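Local coordinates for protein rhodopsin (Rubrobacter xylanophilus, PDB 6KFQ) that binds retinal within a bundle of membrane-spanning helices and probably pumps protons across the membrane in response to light, at residues A48-V51 against M52-S56; A70-I73 against D74-I77. All blocks are in the same frame, centred on the assembly; numbering follows the deposited sequence.

Interaction 1: A48-V51 against M52-S56. With MPG ([(Z)-octadec-9-enyl] (2R)-2,3-bis(oxidanyl)propanoate), chain N.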
loop_
_atom_site.group_PDB
_atom_site.type_symbol
_atom_site.label_atom_id
_atom_site.label_comp_id
_atom_site.label_asym_id
_atom_site.label_seq_id
_atom_site.Cartn_x
_atom_site.Cartn_y
_atom_site.Cartn_z
ATOM N N ALA A 48 11.516 -3.954 4.671
ATOM C CA ALA A 48 12.048 -2.998 3.703
ATOM C C ALA A 48 12.670 -1.799 4.400
ATOM O O ALA A 48 13.772 -1.362 4.041
ATOM C CB ALA A 48 10.944 -2.537 2.746
ATOM N N TYR A 49 11.980 -1.254 5.406
ATOM C CA TYR A 49 12.512 -0.098 6.118
ATOM C C TYR A 49 13.794 -0.438 6.866
ATOM O O TYR A 49 14.705 0.392 6.943
ATOM C CB TYR A 49 11.452 0.473 7.062
ATOM C CG TYR A 49 10.647 1.560 6.391
ATOM C CD1 TYR A 49 9.402 1.293 5.826
ATOM C CD2 TYR A 49 11.152 2.852 6.281
ATOM C CE1 TYR A 49 8.671 2.296 5.194
ATOM C CE2 TYR A 49 10.431 3.857 5.649
ATOM C CZ TYR A 49 9.196 3.574 5.109
ATOM O OH TYR A 49 8.486 4.572 4.474
ATOM N N LEU A 50 13.892 -1.650 7.422
ATOM C CA LEU A 50 15.137 -2.042 8.079
ATOM C C LEU A 50 16.275 -2.124 7.073
ATOM O O LEU A 50 17.391 -1.658 7.343
ATOM C CB LEU A 50 14.963 -3.383 8.796
ATOM C CG LEU A 50 16.114 -3.879 9.673
ATOM C CD1 LEU A 50 16.585 -2.791 10.629
ATOM C CD2 LEU A 50 15.688 -5.126 10.439
ATOM N N VAL A 51 16.007 -2.715 5.905
ATOM C CA VAL A 51 17.014 -2.800 4.850
ATOM C C VAL A 51 17.494 -1.407 4.466
ATOM O O VAL A 51 18.700 -1.133 4.441
ATOM C CB VAL A 51 16.458 -3.567 3.637
ATOM C CG1 VAL A 51 17.406 -3.446 2.455
ATOM C CG2 VAL A 51 16.253 -5.033 3.994
ATOM N N MET A 52 16.560 -0.497 4.187
ATOM C CA MET A 52 16.949 0.861 3.824
ATOM C C MET A 52 17.619 1.588 4.988
ATOM O O MET A 52 18.578 2.340 4.778
ATOM C CB MET A 52 15.733 1.635 3.333
ATOM C CG MET A 52 15.103 1.020 2.079
ATOM S SD MET A 52 13.836 2.115 1.420
ATOM C CE MET A 52 12.450 1.768 2.499
ATOM N N ALA A 53 17.128 1.382 6.217
ATOM C CA ALA A 53 17.699 2.074 7.373
ATOM C C ALA A 53 19.142 1.667 7.620
ATOM O O ALA A 53 19.954 2.493 8.049
ATOM C CB ALA A 53 16.873 1.801 8.633
ATOM N N THR A 54 19.487 0.409 7.351
ATOM C CA THR A 54 20.849 -0.067 7.555
ATOM C C THR A 54 21.736 0.149 6.333
ATOM O O THR A 54 22.863 -0.355 6.303
ATOM C CB THR A 54 20.841 -1.546 7.948
ATOM O OG1 THR A 54 20.151 -2.307 6.950
ATOM C CG2 THR A 54 20.135 -1.730 9.289
ATOM N N GLY A 55 21.251 0.876 5.328
ATOM C CA GLY A 55 22.072 1.266 4.199
ATOM C C GLY A 55 22.098 0.312 3.024
ATOM O O GLY A 55 22.912 0.509 2.116
ATOM N N SER A 56 21.237 -0.705 2.999
ATOM C CA SER A 56 21.282 -1.734 1.965
ATOM C C SER A 56 20.110 -1.660 0.995
ATOM O O SER A 56 19.888 -2.607 0.234
ATOM C CB SER A 56 21.326 -3.123 2.601
ATOM O OG SER A 56 22.477 -3.271 3.415
HETATM C C13 MPG N . 13.578 -5.481 -0.337
HETATM C C14 MPG N . 13.206 -5.842 1.078
HETATM C C15 MPG N . 11.726 -5.777 1.365
HETATM C C16 MPG N . 10.926 -6.943 0.841
HETATM C C17 MPG N . 11.144 -8.230 1.596
HETATM C C18 MPG N . 10.362 -9.398 1.046
#
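Ser56 and Val51 illustrate how a transmembrane helix disposes of its last carbonyl oxygens when no further turn follows. The Ser56 N–H reaches back to Val51 O at 2.9 Å, while Gly55 N binds Met52 O at 3.1 Å. With Gly55 at positive phi (90°), the longer of these two bonds spans the shorter, and together they form a Schellman motif, with Gly55 its C-prime residue.

Upstream the regular i to i+4 pattern still holds. Met52 N donates to Ala48 O almost straight, with an N–H...O angle of 171°, and Ala53 N lies 2.7 Å from Tyr49 O. Leu50 O takes the Thr54 N–H at 2.9 Å and also has the Thr54 hydroxyl beside it. Thr54 OG1 sits between its own backbone N and carbonyl carbon (chi1 56°), which turns it back over the helix end, 2.9 Å from Leu50 O and 3.1 Å from Val51 O. Its single proton can serve either carbonyl. The methyl CG2 of Thr54 meanwhile packs against Leu50 CD1.

On another side of the helix the contact is apolar. The Met52 chain, bent about its CG–SD bond, brings CE over the centre of one face of the Tyr49 ring, a CH-pi contact with CE 4.2 Å from the ring centroid. Tyr49 OH is satisfied elsewhere, by a hydrogen bond to Asp205. Ala48 CB touches the lipid chain of MPG, 3.6 Å from its C15.

This C-terminal end of helix 32-53 is flanked by two others: Tyr49, Leu50 and Ala53 pack on helix 2-23, whereas Ala48, Tyr49 and Met52 face helix 70-90.

Interaction 2: A70-I73 against D74-I77. With RET (retinal), chain R.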
loop_
_atom_site.group_PDB
_atom_site.type_symbol
_atom_site.label_atom_id
_atom_site.label_comp_id
_atom_site.label_asym_id
_atom_site.label_seq_id
_atom_site.Cartn_x
_atom_site.Cartn_y
_atom_site.Cartn_z
ATOM N N ALA A 70 14.449 -0.418 -2.733
ATOM C CA ALA A 70 13.816 -1.412 -1.865
ATOM C C ALA A 70 12.378 -1.030 -1.554
ATOM O O ALA A 70 11.537 -1.906 -1.317
ATOM C CB ALA A 70 14.612 -1.567 -0.566
ATOM N N ARG A 71 12.105 0.276 -1.519
ATOM C CA ARG A 71 10.765 0.835 -1.414
ATOM C C ARG A 71 9.767 0.128 -2.326
ATOM O O ARG A 71 8.662 -0.249 -1.909
ATOM C CB ARG A 71 10.879 2.321 -1.769
ATOM C CG ARG A 71 9.653 3.117 -1.645
ATOM C CD ARG A 71 9.899 4.597 -1.929
ATOM N NE ARG A 71 11.015 5.204 -1.197
ATOM C CZ ARG A 71 11.050 5.429 0.119
ATOM N NH1 ARG A 71 10.049 5.056 0.912
ATOM N NH2 ARG A 71 12.116 6.015 0.651
ATOM N N TYR A 72 10.149 -0.064 -3.582
ATOM C CA TYR A 72 9.230 -0.630 -4.562
ATOM C C TYR A 72 9.033 -2.131 -4.388
ATOM O O TYR A 72 8.000 -2.663 -4.811
ATOM C CB TYR A 72 9.744 -0.322 -5.975
ATOM C CG TYR A 72 9.845 1.162 -6.275
ATOM C CD1 TYR A 72 10.936 1.913 -5.830
ATOM C CD2 TYR A 72 8.854 1.815 -7.010
ATOM C CE1 TYR A 72 11.035 3.264 -6.100
ATOM C CE2 TYR A 72 8.944 3.167 -7.285
ATOM C CZ TYR A 72 10.034 3.891 -6.825
ATOM O OH TYR A 72 10.130 5.238 -7.107
ATOM N N ILE A 73 10.001 -2.823 -3.786
ATOM C CA ILE A 73 9.839 -4.250 -3.539
ATOM C C ILE A 73 8.813 -4.470 -2.443
ATOM O O ILE A 73 7.969 -5.374 -2.531
ATOM C CB ILE A 73 11.193 -4.891 -3.187
ATOM C CG1 ILE A 73 12.276 -4.437 -4.174
ATOM C CG2 ILE A 73 11.065 -6.408 -3.156
ATOM C CD1 ILE A 73 11.986 -4.799 -5.611
ATOM N N ASP A 74 8.892 -3.665 -1.382
ATOM C CA ASP A 74 7.802 -3.529 -0.425
ATOM C C ASP A 74 6.476 -3.338 -1.159
ATOM O O ASP A 74 5.558 -4.156 -1.041
ATOM C CB ASP A 74 8.142 -2.349 0.507
ATOM C CG ASP A 74 7.004 -1.937 1.456
ATOM O OD1 ASP A 74 5.820 -2.244 1.209
ATOM O OD2 ASP A 74 7.319 -1.245 2.461
ATOM N N TRP A 75 6.382 -2.272 -1.956
ATOM C CA TRP A 75 5.103 -1.887 -2.549
ATOM C C TRP A 75 4.529 -2.984 -3.430
ATOM O O TRP A 75 3.322 -3.240 -3.395
ATOM C CB TRP A 75 5.265 -0.605 -3.354
ATOM C CG TRP A 75 5.591 0.597 -2.518
ATOM C CD1 TRP A 75 5.610 0.680 -1.148
ATOM C CD2 TRP A 75 5.936 1.891 -3.004
ATOM N NE1 TRP A 75 5.956 1.951 -0.760
ATOM C CE2 TRP A 75 6.156 2.716 -1.881
ATOM C CE3 TRP A 75 6.086 2.437 -4.282
ATOM C CZ2 TRP A 75 6.504 4.054 -1.999
ATOM C CZ3 TRP A 75 6.449 3.767 -4.396
ATOM C CH2 TRP A 75 6.655 4.560 -3.264
ATOM N N VAL A 76 5.369 -3.634 -4.242
ATOM C CA VAL A 76 4.848 -4.598 -5.205
ATOM C C VAL A 76 4.224 -5.793 -4.496
ATOM O O VAL A 76 3.405 -6.507 -5.081
ATOM C CB VAL A 76 5.955 -5.035 -6.194
ATOM C CG1 VAL A 76 6.792 -6.157 -5.617
ATOM C CG2 VAL A 76 5.334 -5.454 -7.543
ATOM N N ILE A 77 4.578 -6.015 -3.237
ATOM C CA ILE A 77 3.956 -7.063 -2.439
ATOM C C ILE A 77 2.800 -6.519 -1.624
ATOM O O ILE A 77 1.722 -7.115 -1.589
ATOM C CB ILE A 77 5.012 -7.728 -1.528
ATOM C CG1 ILE A 77 6.057 -8.462 -2.374
ATOM C CG2 ILE A 77 4.341 -8.667 -0.533
ATOM C CD1 ILE A 77 7.354 -8.721 -1.644
HETATM C C1 RET R . 4.532 5.682 -8.194
HETATM C C2 RET R . 5.294 6.439 -9.291
HETATM C C3 RET R . 4.692 6.334 -10.676
HETATM C C4 RET R . 3.244 6.783 -10.683
HETATM C C5 RET R . 2.444 6.296 -9.495
HETATM C C6 RET R . 3.006 5.721 -8.416
HETATM C C7 RET R . 2.161 5.285 -7.313
HETATM C C8 RET R . 2.463 4.574 -6.193
HETATM C C9 RET R . 1.601 4.165 -5.107
HETATM C C10 RET R . 2.162 3.633 -4.006
HETATM C C11 RET R . 1.502 3.158 -2.824
HETATM C C12 RET R . 2.201 2.623 -1.828
HETATM C C13 RET R . 1.685 2.087 -0.590
HETATM C C14 RET R . 2.545 1.473 0.258
HETATM C C15 RET R . 2.241 0.844 1.512
HETATM C C16 RET R . 5.045 4.235 -8.193
HETATM C C17 RET R . 4.950 6.361 -6.875
HETATM C C18 RET R . 0.961 6.356 -9.740
HETATM C C19 RET R . 0.120 4.375 -5.244
HETATM C C20 RET R . 0.211 2.206 -0.326
HETATM O O HOH W 1 8.122 3.026 1.127
#
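Asp74 and Ala70 are joined by the first of three helical bonds that tie residues 74 to 76 back to residues 70 to 72. Asp74 N donates to Ala70 O at 3.2 Å, and its CB rests close to Arg71 O. The carboxylate leads away from this turn: OD1 is hydrogen-bonded to Thr78 OG1, and the side chain also touches Lys209 on helix 194-218.

Trp75 comes next and carries most of the contact. Its N binds Arg71 O at 3.0 Å, and its indole is held between two layers. Over one face lies the aliphatic part of Arg71, whose CG stands 3.7 Å from the centroid of the six-membered ring in a CH-pi contact; CD follows over CZ2 and CH2. Arg71 CG lies opposite the backbone N (chi1 -176°) and the chain stays extended to CD, running alongside the indole before it bends at chi3, leaving guanidinium and ring planes 50° apart. Over the opposite face runs the retinal polyene, with C14 3.5 Å from Trp75 CD1. A third neighbour, Tyr72, receives the indole edge on its ring face, the planes at 59° and the centroids 5.0 Å apart. One water accepts from Arg71 NH1 at 2.8 Å and, weakly, from Trp75 NE1, so it ties the two polar ends together.

Val76 N closes onto Tyr72 O at 2.9 Å, and Val76 CG1 lies against Ile73 O. Ile77 folds its CD1 over that same carbonyl oxygen.

An arginine followed by an aspartate and a tryptophan at this spacing on the third helix matches the proton-pumping bacteriorhodopsin; Trp75 walls the retinal pocket, and Asp74 probably corresponds to the Schiff-base proton acceptor there.

Interaction 1 closes helix 32-53 and interaction 2 lies at the beginning of helix 70-90, with the two short antiparallel strands 59-60 and 66-67 between them in the chain. Their centres are only 12 Å apart, because the chain turns back and sets the two helices side by side. They touch directly: Ala48 CB meets Asp74 CB at 3.6 Å, and Met52 CG meets Ala70 CB at 3.7 Å. Of the two, interaction 2 is the deeper, against retinal, while interaction 1 ends at an exposed turn. Together they show how a helix terminus can pack against the first turns of its successor, which carry residues of the chromophore site.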